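Local coordinates for epidermal growth factor receptor pathway substrate 8-like protein 1 (Mus musculus, PDB 2CY5) that probably binds short peptide motifs of partner proteins through its phosphotyrosine-binding (PTB) domain and may take part in epidermal growth factor receptor pathway signalling, at residues H15-C20 / R35-M40; R90-L95 / F111-L116. All coordinates share one frame; numbering follows the deposited sequence.

Contact 1. Residues H15-C20 / R35-M40; sequences HLVTFC and RKLAVM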
loop_
_atom_site.group_PDB
_atom_site.type_symbol
_atom_site.label_atom_id
_atom_site.label_comp_id
_atom_site.label_asym_id
_atom_site.label_seq_id
_atom_site.Cartn_x
_atom_site.Cartn_y
_atom_site.Cartn_z
ATOM N N HIS A 15 3.537 -11.064 9.913
ATOM C CA HIS A 15 2.921 -9.722 9.779
ATOM C C HIS A 15 1.596 -9.769 10.524
ATOM O O HIS A 15 0.836 -10.777 10.399
ATOM C CB HIS A 15 2.713 -9.527 8.260
ATOM C CG HIS A 15 1.837 -8.336 8.001
ATOM N ND1 HIS A 15 0.445 -8.420 7.827
ATOM C CD2 HIS A 15 2.138 -7.009 7.953
ATOM C CE1 HIS A 15 -0.052 -7.195 7.690
ATOM N NE2 HIS A 15 0.950 -6.315 7.755
ATOM N N LEU A 16 1.247 -8.792 11.310
ATOM C CA LEU A 16 -0.015 -8.840 12.020
ATOM C C LEU A 16 -1.046 -7.903 11.334
ATOM O O LEU A 16 -2.133 -8.352 11.136
ATOM C CB LEU A 16 0.132 -8.337 13.425
ATOM C CG LEU A 16 1.158 -9.244 14.205
ATOM C CD1 LEU A 16 1.159 -8.712 15.701
ATOM C CD2 LEU A 16 0.591 -10.681 14.219
ATOM N N VAL A 17 -0.725 -6.634 11.049
ATOM C CA VAL A 17 -1.741 -5.708 10.454
ATOM C C VAL A 17 -0.982 -4.474 9.860
ATOM O O VAL A 17 0.191 -4.196 10.255
ATOM C CB VAL A 17 -2.681 -5.161 11.668
ATOM C CG1 VAL A 17 -2.046 -4.000 12.454
ATOM C CG2 VAL A 17 -3.969 -4.634 11.014
ATOM N N THR A 18 -1.554 -3.841 8.820
ATOM C CA THR A 18 -1.077 -2.600 8.277
ATOM C C THR A 18 -2.337 -1.698 8.275
ATOM O O THR A 18 -3.444 -2.169 7.799
ATOM C CB THR A 18 -0.625 -2.813 6.916
ATOM O OG1 THR A 18 0.574 -3.617 6.888
ATOM C CG2 THR A 18 -0.340 -1.419 6.249
ATOM N N PHE A 19 -2.284 -0.479 8.767
ATOM C CA PHE A 19 -3.442 0.390 8.723
ATOM C C PHE A 19 -2.987 1.811 8.467
ATOM O O PHE A 19 -1.818 2.150 8.773
ATOM C CB PHE A 19 -4.299 0.222 10.025
ATOM C CG PHE A 19 -3.633 0.699 11.311
ATOM C CD1 PHE A 19 -3.470 2.017 11.568
ATOM C CD2 PHE A 19 -3.185 -0.280 12.242
ATOM C CE1 PHE A 19 -2.829 2.450 12.798
ATOM C CE2 PHE A 19 -2.550 0.107 13.468
ATOM C CZ PHE A 19 -2.369 1.443 13.742
ATOM N N CYS A 20 -3.836 2.651 7.864
ATOM C CA CYS A 20 -3.424 4.016 7.442
ATOM C C CYS A 20 -3.525 4.886 8.674
ATOM O O CYS A 20 -4.381 4.680 9.580
ATOM C CB CYS A 20 -4.477 4.636 6.339
ATOM S SG CYS A 20 -4.416 3.249 5.065
ATOM N N ARG A 35 -2.422 0.345 21.132
ATOM C CA ARG A 35 -3.805 0.228 21.641
ATOM C C ARG A 35 -4.765 -0.035 20.444
ATOM O O ARG A 35 -5.712 -0.833 20.549
ATOM C CB ARG A 35 -4.361 1.496 22.361
ATOM C CG ARG A 35 -3.679 1.748 23.709
ATOM C CD ARG A 35 -4.454 2.706 24.622
ATOM N NE ARG A 35 -4.405 4.059 24.127
ATOM C CZ ARG A 35 -3.342 4.882 24.196
ATOM N NH1 ARG A 35 -2.196 4.513 24.753
ATOM N NH2 ARG A 35 -3.449 6.111 23.703
ATOM N N LYS A 36 -4.550 0.667 19.334
ATOM C CA LYS A 36 -5.476 0.432 18.195
ATOM C C LYS A 36 -5.213 -0.994 17.704
ATOM O O LYS A 36 -6.164 -1.676 17.350
ATOM C CB LYS A 36 -5.196 1.459 17.139
ATOM C CG LYS A 36 -5.928 1.187 15.806
ATOM C CD LYS A 36 -5.907 2.471 14.927
ATOM C CE LYS A 36 -6.651 2.099 13.497
ATOM N NZ LYS A 36 -7.083 3.415 12.863
ATOM N N LEU A 37 -3.936 -1.508 17.710
ATOM C CA LEU A 37 -3.753 -2.907 17.362
ATOM C C LEU A 37 -4.574 -3.894 18.236
ATOM O O LEU A 37 -5.150 -4.834 17.711
ATOM C CB LEU A 37 -2.256 -3.368 17.481
ATOM C CG LEU A 37 -1.947 -4.832 17.374
ATOM C CD1 LEU A 37 -2.012 -5.248 15.905
ATOM C CD2 LEU A 37 -0.457 -5.025 17.978
ATOM N N ALA A 38 -4.619 -3.682 19.548
ATOM C CA ALA A 38 -5.370 -4.561 20.438
ATOM C C ALA A 38 -6.879 -4.382 20.069
ATOM O O ALA A 38 -7.567 -5.416 20.042
ATOM C CB ALA A 38 -5.235 -4.183 21.927
ATOM N N VAL A 39 -7.359 -3.154 19.820
ATOM C CA VAL A 39 -8.836 -3.010 19.451
ATOM C C VAL A 39 -9.099 -3.841 18.189
ATOM O O VAL A 39 -10.048 -4.635 18.109
ATOM C CB VAL A 39 -9.185 -1.557 19.255
ATOM C CG1 VAL A 39 -10.615 -1.375 18.727
ATOM C CG2 VAL A 39 -9.143 -0.863 20.600
HETATM N N MSE A 40 -8.219 -3.688 17.177
HETATM C CA MSE A 40 -8.386 -4.410 15.924
HETATM C C MSE A 40 -8.392 -5.846 16.142
HETATM O O MSE A 40 -9.128 -6.641 15.489
HETATM C CB MSE A 40 -7.287 -4.005 14.817
HETATM C CG MSE A 40 -7.626 -2.612 14.484
HETATM SE SE MSE A 40 -6.133 -1.985 13.292
HETATM C CE MSE A 40 -6.794 -3.066 11.704
HETATM O O HOH W 1 -4.854 5.069 12.487
#

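Contact 2. Residues R90-L95 / F111-L116; sequences RSRSLL and FFQGLL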
loop_
_atom_site.group_PDB
_atom_site.type_symbol
_atom_site.label_atom_id
_atom_site.label_comp_id
_atom_site.label_asym_id
_atom_site.label_seq_id
_atom_site.Cartn_x
_atom_site.Cartn_y
_atom_site.Cartn_z
ATOM N N ARG A 90 1.127 -8.961 26.863
ATOM C CA ARG A 90 1.802 -9.737 25.859
ATOM C C ARG A 90 3.206 -9.926 26.404
ATOM O O ARG A 90 3.779 -8.992 26.984
ATOM C CB ARG A 90 1.783 -8.961 24.559
ATOM C CG ARG A 90 1.338 -9.756 23.340
ATOM C CD ARG A 90 0.835 -8.768 22.265
ATOM N NE ARG A 90 0.373 -9.403 21.024
ATOM C CZ ARG A 90 -0.484 -8.828 20.185
ATOM N NH1 ARG A 90 -0.941 -7.602 20.487
ATOM N NH2 ARG A 90 -0.930 -9.484 19.093
ATOM N N SER A 91 3.713 -11.152 26.287
ATOM C CA SER A 91 5.057 -11.486 26.767
ATOM C C SER A 91 6.128 -11.154 25.690
ATOM O O SER A 91 7.316 -11.212 25.989
ATOM C CB SER A 91 5.124 -12.973 27.082
ATOM O OG SER A 91 5.000 -13.726 25.877
ATOM N N ARG A 92 5.665 -10.817 24.456
ATOM C CA ARG A 92 6.473 -10.451 23.245
ATOM C C ARG A 92 6.552 -9.070 22.735
ATOM O O ARG A 92 5.620 -8.290 22.780
ATOM C CB ARG A 92 6.051 -11.207 22.036
ATOM C CG ARG A 92 6.449 -12.520 22.021
ATOM C CD ARG A 92 6.565 -12.901 20.638
ATOM N NE ARG A 92 5.962 -14.200 20.433
ATOM C CZ ARG A 92 6.019 -14.819 19.265
ATOM N NH1 ARG A 92 6.641 -14.253 18.276
ATOM N NH2 ARG A 92 5.433 -15.976 19.052
ATOM N N SER A 93 7.575 -8.963 21.912
ATOM C CA SER A 93 7.859 -7.691 21.334
ATOM C C SER A 93 7.208 -7.552 19.911
ATOM O O SER A 93 7.102 -8.481 19.138
ATOM C CB SER A 93 9.405 -7.522 21.320
ATOM O OG SER A 93 9.841 -6.144 21.458
ATOM N N LEU A 94 6.662 -6.402 19.620
ATOM C CA LEU A 94 6.182 -6.201 18.258
ATOM C C LEU A 94 7.209 -5.238 17.581
ATOM O O LEU A 94 7.745 -4.301 18.209
ATOM C CB LEU A 94 4.897 -5.450 18.329
ATOM C CG LEU A 94 3.844 -6.370 19.064
ATOM C CD1 LEU A 94 2.544 -5.585 19.025
ATOM C CD2 LEU A 94 3.715 -7.811 18.393
ATOM N N LEU A 95 7.369 -5.413 16.283
ATOM C CA LEU A 95 8.175 -4.546 15.508
ATOM C C LEU A 95 7.152 -3.522 14.825
ATOM O O LEU A 95 6.164 -3.916 14.149
ATOM C CB LEU A 95 8.851 -5.330 14.398
ATOM C CG LEU A 95 9.557 -4.308 13.443
ATOM C CD1 LEU A 95 10.774 -3.606 14.087
ATOM C CD2 LEU A 95 10.145 -5.111 12.115
ATOM N N PHE A 111 2.606 -3.572 11.723
ATOM C CA PHE A 111 3.033 -4.286 12.938
ATOM C C PHE A 111 3.414 -5.717 12.559
ATOM O O PHE A 111 2.646 -6.455 11.824
ATOM C CB PHE A 111 1.893 -4.368 13.941
ATOM C CG PHE A 111 1.790 -3.228 14.874
ATOM C CD1 PHE A 111 2.654 -3.087 15.907
ATOM C CD2 PHE A 111 0.738 -2.314 14.726
ATOM C CE1 PHE A 111 2.505 -2.072 16.857
ATOM C CE2 PHE A 111 0.546 -1.264 15.661
ATOM C CZ PHE A 111 1.426 -1.120 16.774
ATOM N N PHE A 112 4.566 -6.159 13.149
ATOM C CA PHE A 112 5.095 -7.535 12.942
ATOM C C PHE A 112 5.445 -8.116 14.268
ATOM O O PHE A 112 5.772 -7.405 15.210
ATOM C CB PHE A 112 6.335 -7.554 12.037
ATOM C CG PHE A 112 6.132 -6.892 10.713
ATOM C CD1 PHE A 112 6.324 -5.476 10.567
ATOM C CD2 PHE A 112 5.877 -7.618 9.596
ATOM C CE1 PHE A 112 6.301 -4.835 9.298
ATOM C CE2 PHE A 112 5.820 -6.998 8.245
ATOM C CZ PHE A 112 6.057 -5.594 8.108
ATOM N N GLN A 113 5.246 -9.418 14.379
ATOM C CA GLN A 113 5.523 -10.171 15.638
ATOM C C GLN A 113 6.832 -10.807 15.339
ATOM O O GLN A 113 7.056 -11.379 14.282
ATOM C CB GLN A 113 4.560 -11.295 15.769
ATOM C CG GLN A 113 4.683 -12.039 16.987
ATOM C CD GLN A 113 3.511 -12.971 17.076
ATOM O OE1 GLN A 113 3.138 -13.730 16.108
ATOM N NE2 GLN A 113 2.895 -12.924 18.230
ATOM N N GLY A 114 7.777 -10.740 16.251
ATOM C CA GLY A 114 9.062 -11.316 15.861
ATOM C C GLY A 114 8.939 -12.778 16.329
ATOM O O GLY A 114 8.045 -13.056 17.142
ATOM N N LEU A 115 9.769 -13.688 15.801
ATOM C CA LEU A 115 9.737 -15.038 16.330
ATOM C C LEU A 115 10.993 -15.240 17.275
ATOM O O LEU A 115 11.206 -14.541 18.272
ATOM C CB LEU A 115 9.787 -15.965 15.173
ATOM C CG LEU A 115 8.605 -15.535 14.200
ATOM C CD1 LEU A 115 8.644 -16.250 12.838
ATOM C CD2 LEU A 115 7.310 -15.969 14.995
ATOM N N LEU A 116 11.859 -16.153 16.883
ATOM C CA LEU A 116 13.006 -16.417 17.805
ATOM C C LEU A 116 13.951 -15.179 17.990
ATOM O O LEU A 116 14.393 -14.902 19.103
ATOM C CB LEU A 116 13.795 -17.655 17.278
ATOM C CG LEU A 116 14.815 -18.174 18.315
ATOM C CD1 LEU A 116 14.285 -18.629 19.680
ATOM C CD2 LEU A 116 15.323 -19.438 17.567
#

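Contact 1. Residues H15-C20 / R35-M40
Phe19 carries CG between its backbone N and carbonyl carbon (chi1 67°), which swings the ring off strand 9-20 toward helix 30-42, while the fully extended chain of Lys36, starting with CG opposite the backbone N, runs across to meet it. The lysine methylenes cross one face of the ring, CD above the CE1 side and CE nearer CD1; CE stands 3.9 Å from the ring centroid and 18° off its normal, a CH-pi contact. Beyond the ring the ammonium group turns to the strand backbone through a water, which accepts from Lys36 NZ at 2.8 Å and donates to Cys20 O at 3.0 Å. Met40, a selenomethionine, brings SE to 3.6 Å from Phe19 CD2, a Met-aromatic contact made obliquely to the ring. Its CE reaches Val17 CG2, where the 3.3 Å separation is tight for two carbons. In the PH-like fold of PTB domains, helix 30-42 is inserted between the first two strands; the axes of segments 15-20 and 35-40 run at 108° and approach to 10.0 Å. Val17 divides its methyls between two helix residues: CG1 lies 3.7 Å from Leu37 CD1, the two side chains passing alongside, pointing opposite ways. On the far side of the strand, His15 NE2 and Thr18 OG1 share a hydrogen bond of 2.9 Å, and Thr18 OG1 also bonds His110. Cys20 SG forms a disulfide with Cys20 of the second subunit, while Met40 packs on Ala105 of that same subunit.

Contact 2. Residues R90-L95 / F111-L116
Leu95 and Phe112, an antiparallel hydrogen-bonded pair, join their backbones by two hydrogen bonds, Leu95 N to Phe112 O at 2.8 Å, nearly straight at 168°, and Phe112 N to Leu95 O at 2.9 Å. Leu94 and Gln113 are the non-hydrogen-bonded pair beside it. Phe112 O also receives a CA-H...O contact from Leu94 CA at 3.3 Å, and Leu95 O a similar one from Phe111 CA. Farther along, as modelled, the Arg92 guanidinium lies over the Gln113 amide, the planes 21° apart and Gln113 NE2 3.8 Å from Arg92 CZ, though its exact placement is doubtful because NH1 comes too close to Gly114 O. The extended Gln113 chain, with CG opposite its backbone N (chi1 -176°), sends OE1 to a hydrogen bond with Asn14 ND2. These strands, 94-99 and 108-114, form an antiparallel hairpin of the PTB domain. Leu95 and Phe112 point to one face, side by side, with CB atoms 4.1 Å apart; Leu95 continues onto Ala119 and Ile122 of helix 118-133, while the Phe112 ring meets His15 edge-to-face. Leu94 lies on the other face with Gln113, and its CD1 approaches Phe111 CD1 obliquely at 4.0 Å, beside Leu37 of helix 30-42.

Overall arrangement
Contacts 1 and 2, centres about 13 Å apart, meet through neighbouring strands 9-20 and 108-114. Phe111 is the shared backbone partner: its O is 2.8 Å from Leu16 N and its N 2.9 Å from Val17 O, both probable hydrogen bonds in a classic beta bulge. Leu37 CD2 of contact 1 lies 3.2 Å from Leu94 CD1 of contact 2. PTB domains usually bind peptides between the edge strand, here probably 79-85, and the C-terminal helix, here probably 118-133; contact 2 is near that side, Leu94 bonding to Val85 and Leu95 packing on the helix, whereas contact 1 lies at helix 30-42. The calcium ion, at Ala6 and Asp125, is about 13 Å from the Leu95 side chain.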